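Local coordinates for putative PAS/PAC sensor protein (Nakamurella multipartita DSM 44233, PDB 6HMJ), which acts as a blue-light receptor that carries flavin mononucleotide in a light-oxygen-voltage domain, binds RNA and mediates translational regulation, at residues A31-F36 against H78-A83. Numbering follows the deposited sequence.
Sequences ALVLGF and HLLLTA
Val33 and Leu34, in the last turn of helix 28-34, meet Leu80 in a small, wholly apolar contact that sets this helix against strand 74-82 of the N-terminal PAS domain, far from the flavin pocket. Leu80 points at the helix and spreads its two methyls between the neighbours: CD1 reaches CG1 of Val33 at 3.7 Å, whereas CD2 lies 4.3 Å from CD2 of Leu34. On Val33 the touching branch is the one anti to the backbone N (chi1 167°). Leu34 CB faces away from the strand, and the contact is made by the far end of its side chain.

Just past these residues the helix closes in a Schellman motif: Gly35 takes a positive phi, and Phe36 N bonds to Ala31 O at 2.9 Å. Beside Leu80 on the same face of the strand, the His78 ring turns its edge to Leu80 CD2, which lies in the ring plane. A hydrogen bond from ND1 of His78 to O of Leu79 (2.7 Å, 167° at the hydrogen) fixes the ring's rotation, and NE2 bonds to Thr92.

Arg88, on adjacent strand 85-97, hydrogen-bonds Val33 O and Thr82 OG1, tying helix end to strand. With no hydrogen bond directly between the two segments, what passes between them is methyl packing alone, and Arg88 adds a polar bridge from the neighbouring strand.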
loop_
_atom_site.group_PDB
_atom_site.type_symbol
_atom_site.label_atom_id
_atom_site.label_comp_id
_atom_site.label_asym_id
_atom_site.label_seq_id
_atom_site.Cartn_x
_atom_site.Cartn_y
_atom_site.Cartn_z
ATOM N N ALA A 31 -24.812 -42.208 -30.897
ATOM C CA ALA A 31 -26.022 -42.470 -30.125
ATOM C C ALA A 31 -26.003 -41.714 -28.803
ATOM O O ALA A 31 -27.004 -41.099 -28.414
ATOM C CB ALA A 31 -26.169 -43.972 -29.882
ATOM N N LEU A 32 -24.866 -41.735 -28.103
ATOM C CA LEU A 32 -24.777 -41.062 -26.810
ATOM C C LEU A 32 -24.912 -39.553 -26.956
ATOM O O LEU A 32 -25.595 -38.907 -26.153
ATOM C CB LEU A 32 -23.461 -41.419 -26.122
ATOM C CG LEU A 32 -23.375 -42.849 -25.580
ATOM C CD1 LEU A 32 -21.933 -43.232 -25.300
ATOM C CD2 LEU A 32 -24.222 -42.990 -24.322
ATOM N N VAL A 33 -24.263 -38.969 -27.966
ATOM C CA VAL A 33 -24.380 -37.530 -28.183
ATOM C C VAL A 33 -25.841 -37.132 -28.333
ATOM O O VAL A 33 -26.280 -36.109 -27.795
ATOM C CB VAL A 33 -23.553 -37.104 -29.410
ATOM C CG1 VAL A 33 -23.914 -35.686 -29.830
ATOM C CG2 VAL A 33 -22.067 -37.205 -29.108
ATOM N N LEU A 34 -26.618 -37.928 -29.073
ATOM C CA LEU A 34 -28.020 -37.588 -29.284
ATOM C C LEU A 34 -28.837 -37.759 -28.008
ATOM O O LEU A 34 -29.818 -37.034 -27.805
ATOM C CB LEU A 34 -28.592 -38.441 -30.417
ATOM C CG LEU A 34 -27.890 -38.279 -31.770
ATOM C CD1 LEU A 34 -28.535 -39.154 -32.839
ATOM C CD2 LEU A 34 -27.872 -36.821 -32.216
ATOM N N GLY A 35 -28.452 -38.695 -27.138
ATOM C CA GLY A 35 -29.132 -38.874 -25.869
ATOM C C GLY A 35 -29.623 -40.288 -25.631
ATOM O O GLY A 35 -30.588 -40.498 -24.889
ATOM N N PHE A 36 -28.964 -41.267 -26.246
ATOM C CA PHE A 36 -29.387 -42.655 -26.176
ATOM C C PHE A 36 -28.174 -43.558 -26.030
ATOM O O PHE A 36 -27.105 -43.274 -26.575
ATOM C CB PHE A 36 -30.149 -43.090 -27.435
ATOM C CG PHE A 36 -31.523 -42.510 -27.554
ATOM C CD1 PHE A 36 -31.745 -41.394 -28.340
ATOM C CD2 PHE A 36 -32.597 -43.088 -26.898
ATOM C CE1 PHE A 36 -33.011 -40.858 -28.465
ATOM C CE2 PHE A 36 -33.868 -42.558 -27.019
ATOM C CZ PHE A 36 -34.075 -41.441 -27.804
ATOM N N HIS A 78 -25.497 -25.860 -36.194
ATOM C CA HIS A 78 -26.863 -26.226 -35.844
ATOM C C HIS A 78 -26.952 -26.434 -34.337
ATOM O O HIS A 78 -25.991 -26.202 -33.598
ATOM C CB HIS A 78 -27.299 -27.487 -36.591
ATOM C CG HIS A 78 -26.503 -28.702 -36.232
ATOM N ND1 HIS A 78 -26.813 -29.501 -35.152
ATOM C CD2 HIS A 78 -25.405 -29.251 -36.802
ATOM C CE1 HIS A 78 -25.946 -30.493 -35.078
ATOM N NE2 HIS A 78 -25.079 -30.364 -36.066
ATOM N N LEU A 79 -28.124 -26.873 -33.890
ATOM C CA LEU A 79 -28.382 -27.193 -32.495
ATOM C C LEU A 79 -28.618 -28.690 -32.328
ATOM O O LEU A 79 -28.768 -29.438 -33.299
ATOM C CB LEU A 79 -29.603 -26.421 -31.978
ATOM C CG LEU A 79 -29.602 -24.898 -32.086
ATOM C CD1 LEU A 79 -30.894 -24.338 -31.507
ATOM C CD2 LEU A 79 -28.400 -24.302 -31.379
ATOM N N LEU A 80 -28.635 -29.126 -31.070
ATOM C CA LEU A 80 -29.026 -30.485 -30.713
ATOM C C LEU A 80 -30.139 -30.377 -29.679
ATOM O O LEU A 80 -29.956 -29.746 -28.633
ATOM C CB LEU A 80 -27.842 -31.286 -30.166
ATOM C CG LEU A 80 -26.772 -31.698 -31.184
ATOM C CD1 LEU A 80 -25.637 -32.436 -30.490
ATOM C CD2 LEU A 80 -27.350 -32.553 -32.299
ATOM N N LEU A 81 -31.281 -30.991 -29.970
ATOM C CA LEU A 81 -32.437 -30.911 -29.086
ATOM C C LEU A 81 -32.304 -31.882 -27.920
ATOM O O LEU A 81 -31.986 -33.061 -28.113
ATOM C CB LEU A 81 -33.714 -31.187 -29.875
ATOM C CG LEU A 81 -33.854 -30.320 -31.130
ATOM C CD1 LEU A 81 -35.083 -30.716 -31.929
ATOM C CD2 LEU A 81 -33.888 -28.839 -30.775
ATOM N N THR A 82 -32.560 -31.387 -26.710
ATOM C CA THR A 82 -32.472 -32.182 -25.492
ATOM C C THR A 82 -33.841 -32.290 -24.837
ATOM O O THR A 82 -34.491 -31.272 -24.574
ATOM C CB THR A 82 -31.478 -31.562 -24.504
ATOM O OG1 THR A 82 -30.278 -31.193 -25.195
ATOM C CG2 THR A 82 -31.143 -32.549 -23.395
ATOM N N ALA A 83 -34.267 -33.522 -24.566
ATOM C CA ALA A 83 -35.568 -33.768 -23.953
ATOM C C ALA A 83 -35.656 -33.080 -22.597
ATOM O O ALA A 83 -34.912 -33.417 -21.670
ATOM C CB ALA A 83 -35.809 -35.269 -23.810
#